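Local coordinates for protein hepatocyte growth factor-regulated tyrosine kinase substrate (Drosophila melanogaster, PDB 1DVP) that is essential for forming multivesicular bodies at the endosome, binds ubiquitin and promotes degradation of activated tyrosine kinase receptors, potentially by sorting them into those bodies, at residues P24-I29 and L66-K71; K49-P54 and C87-S92. All blocks are in the same frame, centred on the assembly; numbering follows the deposited sequence.

Both contacts belong to the VHS domain, the helical superhelix at the N-terminal end of this VHS-FYVE tandem, and both lie away from the two zinc sites of the FYVE finger. Contact 1 packs helix 23-34 on helix 56-72; contact 2 brings the end of helix 40-51 against helix 84-96. Their centres are about 18 Å apart, and their segments alternate along the chain. The two nevertheless touch: Leu66 CD1 of contact 1 meets Phe90 CZ of contact 2 at 3.8 Å. Helix 56-72 is the common element, with Ser68 and Ile69 touching helix 23-34, while Leu66, about half a turn before Ser68, reaches the ring whose edge meets Met51.

Contact 1 (P24-I29 and L66-K71); sequences PSILLI and LESIVK
Ser68 OG is held by its own helix, hydrogen-bonded to the carbonyl O of Leu64, while the methyl CG2 of Ile26 lies against it from the neighbouring helix at 3.5 Å. This is helix-on-helix packing inside the VHS superhelix, joining helix 23-34 to helix 56-72. The serine torsion (chi1 -61°) sets OG beside the backbone N and opposite the carbonyl carbon, where it can reach back one turn to Leu64. With its hydroxyl bonded to Leu64 O, the buried serine meets the methyl with both OG and CB, Ile26 CG2 lying 3.6 Å from Ser68 CB. The short side chain suits the close approach of the backbones here, Ile26 CA and Ser68 CA being 7.4 Å apart.

One turn further along helix 23-34, Ile29 takes up the contact with Ile69, the two branched chains crossing at a slant. Beyond the pair, Ile29 also packs on Phe6 and Asn9 of helix 5-14, and Ile69 on Cys30 and Ile33. Leu27 and Leu28, on other faces of the same helix, meet Phe173 and Thr174 of the second subunit. Between the isoleucines a single pair of branch methyls does the touching: Ile29 CG2, trans to its own N, meets Ile69 CG2 at 3.9 Å.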
loop_
_atom_site.group_PDB
_atom_site.type_symbol
_atom_site.label_atom_id
_atom_site.label_comp_id
_atom_site.label_asym_id
_atom_site.label_seq_id
_atom_site.Cartn_x
_atom_site.Cartn_y
_atom_site.Cartn_z
ATOM N N PRO A 24 -14.989 11.314 -11.166
ATOM C CA PRO A 24 -14.998 12.275 -10.055
ATOM C C PRO A 24 -16.420 12.771 -9.727
ATOM O O PRO A 24 -16.787 12.834 -8.557
ATOM C CB PRO A 24 -14.081 13.407 -10.561
ATOM C CG PRO A 24 -13.051 12.629 -11.382
ATOM C CD PRO A 24 -13.962 11.661 -12.167
ATOM N N SER A 25 -17.222 13.092 -10.732
ATOM C CA SER A 25 -18.610 13.567 -10.497
ATOM C C SER A 25 -19.490 12.410 -10.023
ATOM O O SER A 25 -20.404 12.577 -9.216
ATOM C CB SER A 25 -19.255 14.155 -11.781
ATOM O OG SER A 25 -18.568 15.321 -12.249
ATOM N N ILE A 26 -19.230 11.219 -10.540
ATOM C CA ILE A 26 -20.031 10.084 -10.129
ATOM C C ILE A 26 -19.795 9.725 -8.632
ATOM O O ILE A 26 -20.749 9.390 -7.893
ATOM C CB ILE A 26 -19.750 8.864 -11.046
ATOM C CG1 ILE A 26 -20.328 9.143 -12.458
ATOM C CG2 ILE A 26 -20.379 7.628 -10.450
ATOM C CD1 ILE A 26 -19.898 8.104 -13.575
ATOM N N LEU A 27 -18.535 9.784 -8.213
ATOM C CA LEU A 27 -18.157 9.503 -6.849
ATOM C C LEU A 27 -18.753 10.612 -5.937
ATOM O O LEU A 27 -19.172 10.341 -4.804
ATOM C CB LEU A 27 -16.612 9.394 -6.746
ATOM C CG LEU A 27 -16.071 8.164 -7.542
ATOM C CD1 LEU A 27 -14.563 8.048 -7.410
ATOM C CD2 LEU A 27 -16.787 6.864 -7.054
ATOM N N LEU A 28 -18.785 11.854 -6.436
ATOM C CA LEU A 28 -19.403 12.972 -5.681
ATOM C C LEU A 28 -20.922 12.679 -5.486
ATOM O O LEU A 28 -21.476 12.915 -4.398
ATOM C CB LEU A 28 -19.217 14.299 -6.446
ATOM C CG LEU A 28 -17.917 15.086 -6.256
ATOM C CD1 LEU A 28 -17.894 16.322 -7.180
ATOM C CD2 LEU A 28 -17.829 15.585 -4.731
ATOM N N ILE A 29 -21.589 12.183 -6.526
ATOM C CA ILE A 29 -23.006 11.837 -6.440
ATOM C C ILE A 29 -23.203 10.774 -5.345
ATOM O O ILE A 29 -24.032 10.950 -4.470
ATOM C CB ILE A 29 -23.577 11.359 -7.829
ATOM C CG1 ILE A 29 -23.756 12.575 -8.741
ATOM C CG2 ILE A 29 -24.969 10.629 -7.651
ATOM C CD1 ILE A 29 -24.114 12.256 -10.137
ATOM N N LEU A 66 -26.470 5.174 -12.385
ATOM C CA LEU A 66 -27.378 4.283 -11.673
ATOM C C LEU A 66 -26.666 3.043 -11.122
ATOM O O LEU A 66 -26.874 2.659 -9.988
ATOM C CB LEU A 66 -28.503 3.854 -12.625
ATOM C CG LEU A 66 -29.914 3.644 -12.035
ATOM C CD1 LEU A 66 -30.668 2.715 -13.012
ATOM C CD2 LEU A 66 -29.899 3.067 -10.601
ATOM N N GLU A 67 -25.822 2.417 -11.923
ATOM C CA GLU A 67 -25.081 1.245 -11.483
ATOM C C GLU A 67 -24.251 1.581 -10.231
ATOM O O GLU A 67 -24.168 0.796 -9.282
ATOM C CB GLU A 67 -24.174 0.780 -12.608
ATOM C CG GLU A 67 -23.219 -0.390 -12.276
ATOM C CD GLU A 67 -22.316 -0.696 -13.479
ATOM O OE1 GLU A 67 -22.542 -0.050 -14.543
ATOM O OE2 GLU A 67 -21.400 -1.545 -13.381
ATOM N N SER A 68 -23.651 2.771 -10.255
ATOM C CA SER A 68 -22.805 3.244 -9.171
ATOM C C SER A 68 -23.504 3.526 -7.866
ATOM O O SER A 68 -22.960 3.193 -6.818
ATOM C CB SER A 68 -22.036 4.505 -9.598
ATOM O OG SER A 68 -21.218 4.206 -10.689
ATOM N N ILE A 69 -24.676 4.152 -7.891
ATOM C CA ILE A 69 -25.319 4.413 -6.602
ATOM C C ILE A 69 -25.911 3.126 -6.016
ATOM O O ILE A 69 -25.971 2.958 -4.802
ATOM C CB ILE A 69 -26.403 5.556 -6.687
ATOM C CG1 ILE A 69 -27.568 5.154 -7.603
ATOM C CG2 ILE A 69 -25.763 6.835 -7.237
ATOM C CD1 ILE A 69 -28.784 6.120 -7.488
ATOM N N VAL A 70 -26.320 2.201 -6.885
ATOM C CA VAL A 70 -26.873 0.949 -6.405
ATOM C C VAL A 70 -25.720 0.237 -5.762
ATOM O O VAL A 70 -25.844 -0.390 -4.711
ATOM C CB VAL A 70 -27.433 0.063 -7.560
ATOM C CG1 VAL A 70 -27.614 -1.422 -7.069
ATOM C CG2 VAL A 70 -28.771 0.599 -8.005
ATOM N N LYS A 71 -24.568 0.313 -6.397
ATOM C CA LYS A 71 -23.423 -0.355 -5.834
ATOM C C LYS A 71 -22.781 0.336 -4.597
ATOM O O LYS A 71 -22.303 -0.352 -3.672
ATOM C CB LYS A 71 -22.369 -0.540 -6.908
ATOM C CG LYS A 71 -21.117 -1.164 -6.404
ATOM C CD LYS A 71 -20.359 -1.774 -7.530
ATOM C CE LYS A 71 -19.205 -0.870 -7.923
ATOM N NZ LYS A 71 -18.452 -1.509 -9.047
#

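Contact 2 (K49-P54 and C87-S92)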
loop_
_atom_site.group_PDB
_atom_site.type_symbol
_atom_site.label_atom_id
_atom_site.label_comp_id
_atom_site.label_asym_id
_atom_site.label_seq_id
_atom_site.Cartn_x
_atom_site.Cartn_y
_atom_site.Cartn_z
ATOM N N LYS A 49 -34.864 10.921 -15.590
ATOM C CA LYS A 49 -34.953 11.903 -16.666
ATOM C C LYS A 49 -33.757 11.844 -17.606
ATOM O O LYS A 49 -33.902 12.006 -18.824
ATOM C CB LYS A 49 -35.084 13.291 -16.090
ATOM C CG LYS A 49 -36.349 13.435 -15.283
ATOM C CD LYS A 49 -36.510 14.817 -14.718
ATOM C CE LYS A 49 -37.800 14.908 -13.903
ATOM N NZ LYS A 49 -37.966 16.281 -13.321
ATOM N N LYS A 50 -32.578 11.601 -17.041
ATOM C CA LYS A 50 -31.365 11.516 -17.838
ATOM C C LYS A 50 -31.366 10.208 -18.630
ATOM O O LYS A 50 -30.806 10.147 -19.722
ATOM C CB LYS A 50 -30.118 11.624 -16.958
ATOM C CG LYS A 50 -29.931 12.985 -16.316
ATOM C CD LYS A 50 -29.666 14.112 -17.322
ATOM C CE LYS A 50 -29.570 15.435 -16.571
ATOM N NZ LYS A 50 -29.491 16.636 -17.464
ATOM N N MET A 51 -31.993 9.169 -18.076
ATOM C CA MET A 51 -32.095 7.900 -18.790
ATOM C C MET A 51 -32.884 8.175 -20.074
ATOM O O MET A 51 -32.566 7.635 -21.142
ATOM C CB MET A 51 -32.830 6.849 -17.954
ATOM C CG MET A 51 -31.983 6.192 -16.855
ATOM S SD MET A 51 -32.973 5.149 -15.716
ATOM C CE MET A 51 -33.554 3.834 -16.941
ATOM N N ASN A 52 -33.888 9.048 -19.965
ATOM C CA ASN A 52 -34.724 9.396 -21.110
ATOM C C ASN A 52 -34.164 10.516 -21.983
ATOM O O ASN A 52 -34.918 11.176 -22.736
ATOM C CB ASN A 52 -36.145 9.766 -20.660
ATOM C CG ASN A 52 -36.879 8.602 -19.969
ATOM O OD1 ASN A 52 -36.886 7.474 -20.450
ATOM N ND2 ASN A 52 -37.506 8.893 -18.843
ATOM N N SER A 53 -32.853 10.746 -21.896
ATOM C CA SER A 53 -32.227 11.771 -22.718
ATOM C C SER A 53 -32.207 11.254 -24.159
ATOM O O SER A 53 -31.968 10.066 -24.399
ATOM C CB SER A 53 -30.797 12.024 -22.281
ATOM O OG SER A 53 -30.225 13.067 -23.059
ATOM N N PRO A 54 -32.486 12.134 -25.128
ATOM C CA PRO A 54 -32.489 11.737 -26.538
ATOM C C PRO A 54 -31.097 11.403 -27.024
ATOM O O PRO A 54 -30.926 10.833 -28.088
ATOM C CB PRO A 54 -33.045 12.959 -27.247
ATOM C CG PRO A 54 -33.893 13.625 -26.159
ATOM C CD PRO A 54 -33.065 13.473 -24.941
ATOM N N CYS A 87 -38.783 -2.077 -11.881
ATOM C CA CYS A 87 -38.202 -3.182 -12.622
ATOM C C CYS A 87 -38.945 -3.362 -13.931
ATOM O O CYS A 87 -38.363 -3.743 -14.946
ATOM C CB CYS A 87 -38.266 -4.466 -11.802
ATOM S SG CYS A 87 -37.225 -4.400 -10.345
ATOM N N GLU A 88 -40.243 -3.085 -13.898
ATOM C CA GLU A 88 -41.062 -3.204 -15.089
ATOM C C GLU A 88 -40.724 -2.052 -16.014
ATOM O O GLU A 88 -40.663 -2.222 -17.231
ATOM C CB GLU A 88 -42.531 -3.197 -14.702
ATOM C CG GLU A 88 -42.996 -4.528 -14.117
ATOM C CD GLU A 88 -44.446 -4.497 -13.680
ATOM O OE1 GLU A 88 -44.723 -4.204 -12.493
ATOM O OE2 GLU A 88 -45.321 -4.750 -14.535
ATOM N N MET A 89 -40.483 -0.884 -15.421
ATOM C CA MET A 89 -40.101 0.312 -16.178
ATOM C C MET A 89 -38.778 -0.005 -16.875
ATOM O O MET A 89 -38.595 0.262 -18.062
ATOM C CB MET A 89 -39.881 1.512 -15.245
ATOM C CG MET A 89 -38.386 1.797 -14.941
ATOM S SD MET A 89 -37.470 3.002 -16.043
ATOM C CE MET A 89 -37.415 4.369 -14.852
ATOM N N PHE A 90 -37.851 -0.578 -16.122
ATOM C CA PHE A 90 -36.572 -0.902 -16.691
ATOM C C PHE A 90 -36.812 -1.733 -17.913
ATOM O O PHE A 90 -36.135 -1.601 -18.936
ATOM C CB PHE A 90 -35.731 -1.655 -15.672
ATOM C CG PHE A 90 -35.154 -0.766 -14.612
ATOM C CD1 PHE A 90 -34.901 -1.250 -13.336
ATOM C CD2 PHE A 90 -34.847 0.564 -14.899
ATOM C CE1 PHE A 90 -34.340 -0.411 -12.352
ATOM C CE2 PHE A 90 -34.299 1.391 -13.934
ATOM C CZ PHE A 90 -34.044 0.903 -12.657
ATOM N N SER A 91 -37.820 -2.577 -17.815
ATOM C CA SER A 91 -38.117 -3.449 -18.924
ATOM C C SER A 91 -38.625 -2.710 -20.146
ATOM O O SER A 91 -38.061 -2.853 -21.243
ATOM C CB SER A 91 -39.124 -4.498 -18.509
ATOM O OG SER A 91 -39.065 -5.535 -19.457
ATOM N N SER A 92 -39.682 -1.923 -19.975
ATOM C CA SER A 92 -40.221 -1.204 -21.119
ATOM C C SER A 92 -39.196 -0.254 -21.673
ATOM O O SER A 92 -39.125 -0.046 -22.879
ATOM C CB SER A 92 -41.496 -0.439 -20.760
ATOM O OG SER A 92 -41.554 -0.117 -19.381
#
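The terminal methyl of Met51 reaches across to helix 84-96 and makes every close approach in this contact. Met51 CE comes to the rim of the Phe90 ring, near the ring plane and not over a face, at 3.9 Å from Phe90 CE2. Phe90 CD2 is almost as near, so the methyl borders one side of the ring. On its other neighbour, Met51 CE lies 4.1 Å from Met89 SD. All of this is apolar packing within the VHS domain, made by long side chains spanning well-separated backbones: Met51 CA and Phe90 CA are 10.1 Å apart. Met51 runs out extended (chi2 171°) and then bends at its thioether (chi3 64°), which carries CE round to the phenyl edge; its chain and that of Phe90 run roughly perpendicular.

That buried side, with Met51 and Phe90, is the tight one. Toward solvent the contact slackens. Met89 is only partly buried, and its chain bends at both chi2 and chi3, with torsions well off the usual staggered values. Beyond it Asn52, the first residue to leave the helix, is exposed and still distant, its ND2 6.0 Å from Met89 CE. The turn at the helix end is closed by a bond from Ser53 N to Lys50 O of 3.0 Å.

Helix 56-72 lies beside the Met51 end: Ser59 OG hydrogen-bonds to Met51 O and Ser62 touches the Met51 side chain. Helix 40-51 adds Phe44 against the Phe90 ring and Lys48 against Met89, while helix 125-135 flanks helix 84-96 through Cys87 and Ser91.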